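ADP-ribosylglycohydrolase (PDB 2YZV) belongs to the ADP-ribosylglycohydrolase family, a compact all-helical fold, here with two magnesium ions bound. Local coordinates at residues R162-L174 against L190-L202. Numbering follows the deposited sequence.
Sequences REALEATEVLAWL and LEPFRGADLHPAL
E166 accepts the backbone N-H of H199, the N-cap residue of helix 200-209, where the loop from L190 packs along helix 162-179 in this all-helical ADP-ribosylglycohydrolase fold. The bond, H199 N to E166 OE1, is 2.7 Å long, almost straight at 177°, and uses the syn lone pair. L202, from the first turn of helix 200-209, is a knob in the hole formed by E163, E166, A167 and V170. Farther along, V170, beta-branched, sets methyl CG2 over the F193 face in a CH-pi contact, 3.8 Å from the centroid. F193 and the five-membered ring of W173 form an offset edge-to-face pair, F193 giving the edge, planes 86° apart. P192, a compact ring with little freedom to move, makes a CH-pi contact through CG over one indole face. W173 reaches both because its CG stands anti to the backbone N (chi1 180°).

R162 is both a direct partner and the residue that positions E166: its long extended chain and several N-H groups let NE hold E166 OE2 at 2.8 Å while NH2 bonds weakly to D197 O, in the guanidinium plane (2.9 Å), and to D197 OD1, the salt bridge. E163 covers one face of the H199 imidazole, while its OE2 bonds to Y220. On that imidazole, ND1 of H199 caps the helix by accepting A201 N at 3.0 Å.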
ATOM      1  N   ARG A 162     -16.868  -6.142  -1.443  1.00 11.61           N
ATOM      2  CA  ARG A 162     -16.375  -6.817  -2.635  1.00 11.53           C
ATOM      3  C   ARG A 162     -15.282  -6.051  -3.373  1.00 11.97           C
ATOM      4  O   ARG A 162     -14.241  -6.618  -3.708  1.00 11.54           O
ATOM      5  CB  ARG A 162     -17.519  -7.084  -3.615  1.00 12.63           C
ATOM      6  CG  ARG A 162     -17.052  -7.752  -4.896  1.00 13.88           C
ATOM      7  CD  ARG A 162     -18.139  -7.803  -5.954  1.00 16.41           C
ATOM      8  NE  ARG A 162     -17.677  -8.534  -7.129  1.00 19.61           N
ATOM      9  CZ  ARG A 162     -18.358  -8.646  -8.262  1.00 24.52           C
ATOM     10  NH1 ARG A 162     -19.546  -8.068  -8.390  1.00 26.91           N
ATOM     11  NH2 ARG A 162     -17.850  -9.343  -9.270  1.00 24.66           N
ATOM     12  N   GLU A 163     -15.521  -4.770  -3.634  1.00 11.81           N
ATOM     13  CA  GLU A 163     -14.549  -3.976  -4.374  1.00 12.61           C
ATOM     14  C   GLU A 163     -13.228  -3.773  -3.649  1.00 11.35           C
ATOM     15  O   GLU A 163     -12.198  -3.593  -4.293  1.00 10.12           O
ATOM     16  CB  GLU A 163     -15.139  -2.614  -4.779  1.00 12.70           C
ATOM     17  CG  GLU A 163     -15.625  -1.745  -3.632  1.00 12.80           C
ATOM     18  CD  GLU A 163     -17.105  -1.930  -3.342  1.00 13.47           C
ATOM     19  OE1 GLU A 163     -17.513  -3.064  -3.019  1.00 13.30           O
ATOM     20  OE2 GLU A 163     -17.860  -0.933  -3.437  1.00 15.68           O
ATOM     21  N   ALA A 164     -13.250  -3.795  -2.319  1.00 10.34           N
ATOM     22  CA  ALA A 164     -12.013  -3.633  -1.561  1.00 10.83           C
ATOM     23  C   ALA A 164     -11.214  -4.928  -1.641  1.00 11.16           C
ATOM     24  O   ALA A 164      -9.995  -4.908  -1.803  1.00 10.07           O
ATOM     25  CB  ALA A 164     -12.315  -3.288  -0.110  1.00 11.31           C
ATOM     26  N   LEU A 165     -11.904  -6.058  -1.528  1.00  9.85           N
ATOM     27  CA  LEU A 165     -11.230  -7.345  -1.615  1.00  9.15           C
ATOM     28  C   LEU A 165     -10.604  -7.512  -3.002  1.00 10.00           C
ATOM     29  O   LEU A 165      -9.448  -7.909  -3.123  1.00 10.10           O
ATOM     30  CB  LEU A 165     -12.222  -8.482  -1.341  1.00  9.42           C
ATOM     31  CG  LEU A 165     -12.908  -8.398   0.025  1.00 11.26           C
ATOM     32  CD1 LEU A 165     -13.734  -9.652   0.259  1.00 11.86           C
ATOM     33  CD2 LEU A 165     -11.870  -8.245   1.129  1.00 12.86           C
ATOM     34  N   GLU A 166     -11.363  -7.189  -4.046  1.00  9.07           N
ATOM     35  CA  GLU A 166     -10.856  -7.329  -5.409  1.00  9.27           C
ATOM     36  C   GLU A 166      -9.726  -6.344  -5.710  1.00  9.10           C
ATOM     37  O   GLU A 166      -8.781  -6.681  -6.420  1.00  9.83           O
ATOM     38  CB  GLU A 166     -11.990  -7.141  -6.418  1.00 10.37           C
ATOM     39  CG  GLU A 166     -13.098  -8.172  -6.286  1.00 11.02           C
ATOM     40  CD  GLU A 166     -14.233  -7.932  -7.257  1.00 14.03           C
ATOM     41  OE1 GLU A 166     -14.436  -6.766  -7.647  1.00 13.22           O
ATOM     42  OE2 GLU A 166     -14.925  -8.907  -7.617  1.00 17.04           O
ATOM     43  N   ALA A 167      -9.827  -5.126  -5.187  1.00  8.66           N
ATOM     44  CA  ALA A 167      -8.781  -4.132  -5.420  1.00  7.24           C
ATOM     45  C   ALA A 167      -7.478  -4.623  -4.797  1.00  8.10           C
ATOM     46  O   ALA A 167      -6.394  -4.384  -5.330  1.00  7.63           O
ATOM     47  CB  ALA A 167      -9.182  -2.792  -4.814  1.00  8.55           C
ATOM     48  N   THR A 168      -7.591  -5.313  -3.666  1.00  8.11           N
ATOM     49  CA  THR A 168      -6.419  -5.840  -2.983  1.00  7.90           C
ATOM     50  C   THR A 168      -5.782  -6.936  -3.834  1.00  8.41           C
ATOM     51  O   THR A 168      -4.556  -7.018  -3.939  1.00  7.84           O
ATOM     52  CB  THR A 168      -6.791  -6.396  -1.592  1.00 10.03           C
ATOM     53  OG1 THR A 168      -7.402  -5.354  -0.818  1.00  8.89           O
ATOM     54  CG2 THR A 168      -5.540  -6.893  -0.861  1.00 11.90           C
ATOM     55  N   GLU A 169      -6.613  -7.770  -4.449  1.00  8.49           N
ATOM     56  CA  GLU A 169      -6.102  -8.838  -5.301  1.00  8.39           C
ATOM     57  C   GLU A 169      -5.377  -8.245  -6.506  1.00  8.78           C
ATOM     58  O   GLU A 169      -4.323  -8.743  -6.914  1.00  9.23           O
ATOM     59  CB  GLU A 169      -7.244  -9.745  -5.765  1.00 10.78           C
ATOM     60  CG  GLU A 169      -7.972 -10.430  -4.619  1.00 15.39           C
ATOM     61  CD  GLU A 169      -9.132 -11.283  -5.090  1.00 19.55           C
ATOM     62  OE1 GLU A 169      -9.832 -10.860  -6.035  1.00 22.05           O
ATOM     63  OE2 GLU A 169      -9.350 -12.367  -4.511  1.00 20.81           O
ATOM     64  N   VAL A 170      -5.939  -7.180  -7.069  1.00  8.34           N
ATOM     65  CA  VAL A 170      -5.327  -6.521  -8.217  1.00  8.39           C
ATOM     66  C   VAL A 170      -3.974  -5.930  -7.811  1.00  8.54           C
ATOM     67  O   VAL A 170      -2.995  -6.062  -8.543  1.00  9.73           O
ATOM     68  CB  VAL A 170      -6.248  -5.409  -8.799  1.00  9.31           C
ATOM     69  CG1 VAL A 170      -5.512  -4.631  -9.883  1.00 11.17           C
ATOM     70  CG2 VAL A 170      -7.510  -6.041  -9.393  1.00 10.56           C
ATOM     71  N   LEU A 171      -3.901  -5.297  -6.640  1.00  7.28           N
ATOM     72  CA  LEU A 171      -2.627  -4.730  -6.205  1.00  7.80           C
ATOM     73  C   LEU A 171      -1.615  -5.841  -5.916  1.00  8.63           C
ATOM     74  O   LEU A 171      -0.427  -5.681  -6.172  1.00  8.67           O
ATOM     75  CB  LEU A 171      -2.812  -3.840  -4.966  1.00  8.79           C
ATOM     76  CG  LEU A 171      -1.549  -3.106  -4.488  1.00  8.40           C
ATOM     77  CD1 LEU A 171      -1.027  -2.192  -5.589  1.00  7.94           C
ATOM     78  CD2 LEU A 171      -1.872  -2.288  -3.246  1.00 10.44           C
ATOM     79  N   ALA A 172      -2.083  -6.969  -5.391  1.00  7.99           N
ATOM     80  CA  ALA A 172      -1.179  -8.078  -5.109  1.00  8.41           C
ATOM     81  C   ALA A 172      -0.550  -8.534  -6.423  1.00  9.30           C
ATOM     82  O   ALA A 172       0.655  -8.778  -6.493  1.00  9.23           O
ATOM     83  CB  ALA A 172      -1.941  -9.227  -4.451  1.00  9.69           C
ATOM     84  N   TRP A 173      -1.368  -8.632  -7.467  1.00  8.70           N
ATOM     85  CA  TRP A 173      -0.877  -9.049  -8.778  1.00  8.45           C
ATOM     86  C   TRP A 173       0.132  -8.025  -9.297  1.00  8.46           C
ATOM     87  O   TRP A 173       1.211  -8.385  -9.766  1.00  9.92           O
ATOM     88  CB  TRP A 173      -2.038  -9.166  -9.769  1.00  9.44           C
ATOM     89  CG  TRP A 173      -1.597  -9.591 -11.140  1.00 10.64           C
ATOM     90  CD1 TRP A 173      -1.356 -10.869 -11.560  1.00 10.96           C
ATOM     91  CD2 TRP A 173      -1.292  -8.738 -12.251  1.00  9.70           C
ATOM     92  NE1 TRP A 173      -0.918 -10.865 -12.864  1.00 12.67           N
ATOM     93  CE2 TRP A 173      -0.870  -9.571 -13.313  1.00 11.05           C
ATOM     94  CE3 TRP A 173      -1.333  -7.351 -12.455  1.00 10.67           C
ATOM     95  CZ2 TRP A 173      -0.491  -9.065 -14.559  1.00 11.77           C
ATOM     96  CZ3 TRP A 173      -0.955  -6.845 -13.698  1.00 11.18           C
ATOM     97  CH2 TRP A 173      -0.539  -7.706 -14.735  1.00 10.13           C
ATOM     98  N   LEU A 174      -0.226  -6.746  -9.204  1.00  8.64           N
ATOM     99  CA  LEU A 174       0.649  -5.673  -9.659  1.00  8.17           C
ATOM    100  C   LEU A 174       2.009  -5.714  -8.975  1.00  7.16           C
ATOM    101  O   LEU A 174       3.048  -5.593  -9.629  1.00  8.95           O
ATOM    102  CB  LEU A 174       0.001  -4.309  -9.396  1.00  8.44           C
ATOM    103  CG  LEU A 174      -1.137  -3.911 -10.336  1.00  8.93           C
ATOM    104  CD1 LEU A 174      -1.899  -2.732  -9.745  1.00  9.27           C
ATOM    105  CD2 LEU A 174      -0.574  -3.557 -11.708  1.00  9.87           C
ATOM    106  N   LEU A 190      -3.048  -4.748 -17.131  1.00 10.92           N
ATOM    107  CA  LEU A 190      -3.835  -5.581 -16.219  1.00 11.99           C
ATOM    108  C   LEU A 190      -4.553  -6.713 -16.949  1.00 13.99           C
ATOM    109  O   LEU A 190      -5.703  -7.028 -16.639  1.00 13.68           O
ATOM    110  CB  LEU A 190      -4.869  -4.699 -15.507  1.00 11.59           C
ATOM    111  CG  LEU A 190      -4.273  -3.638 -14.573  1.00 11.00           C
ATOM    112  CD1 LEU A 190      -5.232  -2.471 -14.375  1.00 12.45           C
ATOM    113  CD2 LEU A 190      -3.937  -4.296 -13.240  1.00 13.04           C
ATOM    114  N   GLU A 191      -3.858  -7.332 -17.896  1.00 16.65           N
ATOM    115  CA  GLU A 191      -4.428  -8.393 -18.722  1.00 17.56           C
ATOM    116  C   GLU A 191      -5.266  -9.482 -18.038  1.00 16.91           C
ATOM    117  O   GLU A 191      -6.366  -9.788 -18.490  1.00 16.74           O
ATOM    118  CB  GLU A 191      -3.318  -9.040 -19.556  1.00 21.75           C
ATOM    119  CG  GLU A 191      -3.824  -9.965 -20.647  1.00 27.03           C
ATOM    120  CD  GLU A 191      -2.736 -10.347 -21.627  1.00 30.78           C
ATOM    121  OE1 GLU A 191      -1.721 -10.936 -21.195  1.00 33.77           O
ATOM    122  OE2 GLU A 191      -2.895 -10.056 -22.833  1.00 32.35           O
ATOM    123  N   PRO A 192      -4.769 -10.079 -16.945  1.00 16.54           N
ATOM    124  CA  PRO A 192      -5.566 -11.125 -16.292  1.00 17.24           C
ATOM    125  C   PRO A 192      -6.899 -10.670 -15.696  1.00 16.70           C
ATOM    126  O   PRO A 192      -7.745 -11.496 -15.347  1.00 18.38           O
ATOM    127  CB  PRO A 192      -4.612 -11.677 -15.235  1.00 18.75           C
ATOM    128  CG  PRO A 192      -3.764 -10.495 -14.900  1.00 21.19           C
ATOM    129  CD  PRO A 192      -3.480  -9.896 -16.257  1.00 19.00           C
ATOM    130  N   PHE A 193      -7.092  -9.362 -15.588  1.00 14.82           N
ATOM    131  CA  PHE A 193      -8.323  -8.823 -15.022  1.00 15.55           C
ATOM    132  C   PHE A 193      -9.280  -8.292 -16.085  1.00 17.60           C
ATOM    133  O   PHE A 193     -10.421  -7.934 -15.783  1.00 16.64           O
ATOM    134  CB  PHE A 193      -7.978  -7.728 -14.011  1.00 13.06           C
ATOM    135  CG  PHE A 193      -7.173  -8.226 -12.853  1.00 12.70           C
ATOM    136  CD1 PHE A 193      -7.771  -8.990 -11.855  1.00 12.52           C
ATOM    137  CD2 PHE A 193      -5.807  -7.980 -12.783  1.00 12.84           C
ATOM    138  CE1 PHE A 193      -7.016  -9.507 -10.802  1.00 11.98           C
ATOM    139  CE2 PHE A 193      -5.042  -8.494 -11.736  1.00 12.79           C
ATOM    140  CZ  PHE A 193      -5.646  -9.258 -10.746  1.00 13.11           C
ATOM    141  N   ARG A 194      -8.816  -8.254 -17.331  1.00 19.32           N
ATOM    142  CA  ARG A 194      -9.645  -7.778 -18.431  1.00 21.52           C
ATOM    143  C   ARG A 194     -10.741  -8.807 -18.695  1.00 22.31           C
ATOM    144  O   ARG A 194     -10.458  -9.978 -18.949  1.00 23.93           O
ATOM    145  CB  ARG A 194      -8.797  -7.571 -19.693  1.00 22.58           C
ATOM    146  CG  ARG A 194      -7.541  -6.727 -19.471  1.00 25.50           C
ATOM    147  CD  ARG A 194      -7.854  -5.387 -18.813  1.00 28.60           C
ATOM    148  NE  ARG A 194      -8.507  -4.449 -19.722  1.00 29.90           N
ATOM    149  CZ  ARG A 194      -7.884  -3.798 -20.701  1.00 32.04           C
ATOM    150  NH1 ARG A 194      -6.585  -3.979 -20.904  1.00 31.70           N
ATOM    151  NH2 ARG A 194      -8.561  -2.964 -21.478  1.00 33.06           N
ATOM    152  N   GLY A 195     -11.992  -8.362 -18.619  1.00 23.11           N
ATOM    153  CA  GLY A 195     -13.113  -9.257 -18.845  1.00 24.85           C
ATOM    154  C   GLY A 195     -13.477 -10.081 -17.623  1.00 24.56           C
ATOM    155  O   GLY A 195     -14.407 -10.886 -17.668  1.00 26.18           O
ATOM    156  N   ALA A 196     -12.750  -9.883 -16.527  1.00 23.67           N
ATOM    157  CA  ALA A 196     -13.016 -10.625 -15.298  1.00 23.22           C
ATOM    158  C   ALA A 196     -14.273 -10.109 -14.608  1.00 23.02           C
ATOM    159  O   ALA A 196     -14.650  -8.948 -14.771  1.00 21.89           O
ATOM    160  CB  ALA A 196     -11.822 -10.520 -14.352  1.00 23.15           C
ATOM    161  N   ASP A 197     -14.923 -10.979 -13.840  1.00 23.35           N
ATOM    162  CA  ASP A 197     -16.134 -10.604 -13.123  1.00 23.16           C
ATOM    163  C   ASP A 197     -15.772  -9.835 -11.858  1.00 21.46           C
ATOM    164  O   ASP A 197     -15.621 -10.412 -10.778  1.00 21.27           O
ATOM    165  CB  ASP A 197     -16.952 -11.851 -12.773  1.00 27.11           C
ATOM    166  CG  ASP A 197     -18.185 -11.527 -11.952  1.00 29.02           C
ATOM    167  OD1 ASP A 197     -18.841 -10.506 -12.242  1.00 31.48           O
ATOM    168  OD2 ASP A 197     -18.502 -12.299 -11.024  1.00 31.60           O
ATOM    169  N   LEU A 198     -15.623  -8.525 -12.012  1.00 18.95           N
ATOM    170  CA  LEU A 198     -15.268  -7.650 -10.904  1.00 17.40           C
ATOM    171  C   LEU A 198     -16.375  -6.639 -10.643  1.00 16.65           C
ATOM    172  O   LEU A 198     -17.251  -6.422 -11.484  1.00 17.99           O
ATOM    173  CB  LEU A 198     -13.976  -6.893 -11.225  1.00 18.45           C
ATOM    174  CG  LEU A 198     -12.735  -7.717 -11.577  1.00 16.59           C
ATOM    175  CD1 LEU A 198     -11.606  -6.795 -12.038  1.00 19.38           C
ATOM    176  CD2 LEU A 198     -12.311  -8.523 -10.366  1.00 18.44           C
ATOM    177  N   HIS A 199     -16.331  -6.024  -9.470  1.00 14.99           N
ATOM    178  CA  HIS A 199     -17.304  -5.002  -9.116  1.00 15.03           C
ATOM    179  C   HIS A 199     -17.215  -3.944 -10.222  1.00 14.28           C
ATOM    180  O   HIS A 199     -16.126  -3.596 -10.671  1.00 13.30           O
ATOM    181  CB  HIS A 199     -16.938  -4.412  -7.753  1.00 13.82           C
ATOM    182  CG  HIS A 199     -17.872  -3.350  -7.276  1.00 15.97           C
ATOM    183  ND1 HIS A 199     -17.870  -2.070  -7.789  1.00 13.35           N
ATOM    184  CD2 HIS A 199     -18.827  -3.369  -6.315  1.00 17.29           C
ATOM    185  CE1 HIS A 199     -18.783  -1.347  -7.165  1.00 15.85           C
ATOM    186  NE2 HIS A 199     -19.377  -2.111  -6.266  1.00 16.12           N
ATOM    187  N   PRO A 200     -18.364  -3.431 -10.689  1.00 13.81           N
ATOM    188  CA  PRO A 200     -18.391  -2.421 -11.752  1.00 13.73           C
ATOM    189  C   PRO A 200     -17.400  -1.268 -11.608  1.00 13.07           C
ATOM    190  O   PRO A 200     -16.809  -0.828 -12.596  1.00 13.13           O
ATOM    191  CB  PRO A 200     -19.841  -1.938 -11.731  1.00 13.92           C
ATOM    192  CG  PRO A 200     -20.583  -3.162 -11.345  1.00 17.90           C
ATOM    193  CD  PRO A 200     -19.731  -3.751 -10.239  1.00 15.13           C
ATOM    194  N   ALA A 201     -17.225  -0.771 -10.387  1.00 13.94           N
ATOM    195  CA  ALA A 201     -16.309   0.341 -10.153  1.00 15.49           C
ATOM    196  C   ALA A 201     -14.869  -0.070 -10.432  1.00 15.29           C
ATOM    197  O   ALA A 201     -14.099   0.685 -11.033  1.00 15.60           O
ATOM    198  CB  ALA A 201     -16.440   0.838  -8.717  1.00 17.59           C
ATOM    199  N   LEU A 202     -14.507  -1.272  -9.998  1.00 15.37           N
ATOM    200  CA  LEU A 202     -13.154  -1.760 -10.210  1.00 15.34           C
ATOM    201  C   LEU A 202     -12.973  -2.123 -11.679  1.00 15.21           C
ATOM    202  O   LEU A 202     -11.896  -1.950 -12.243  1.00 14.70           O
ATOM    203  CB  LEU A 202     -12.883  -2.974  -9.319  1.00 15.32           C
ATOM    204  CG  LEU A 202     -11.437  -3.469  -9.293  1.00 14.93           C
ATOM    205  CD1 LEU A 202     -10.506  -2.338  -8.896  1.00 16.84           C
ATOM    206  CD2 LEU A 202     -11.318  -4.626  -8.324  1.00 16.03           C
TER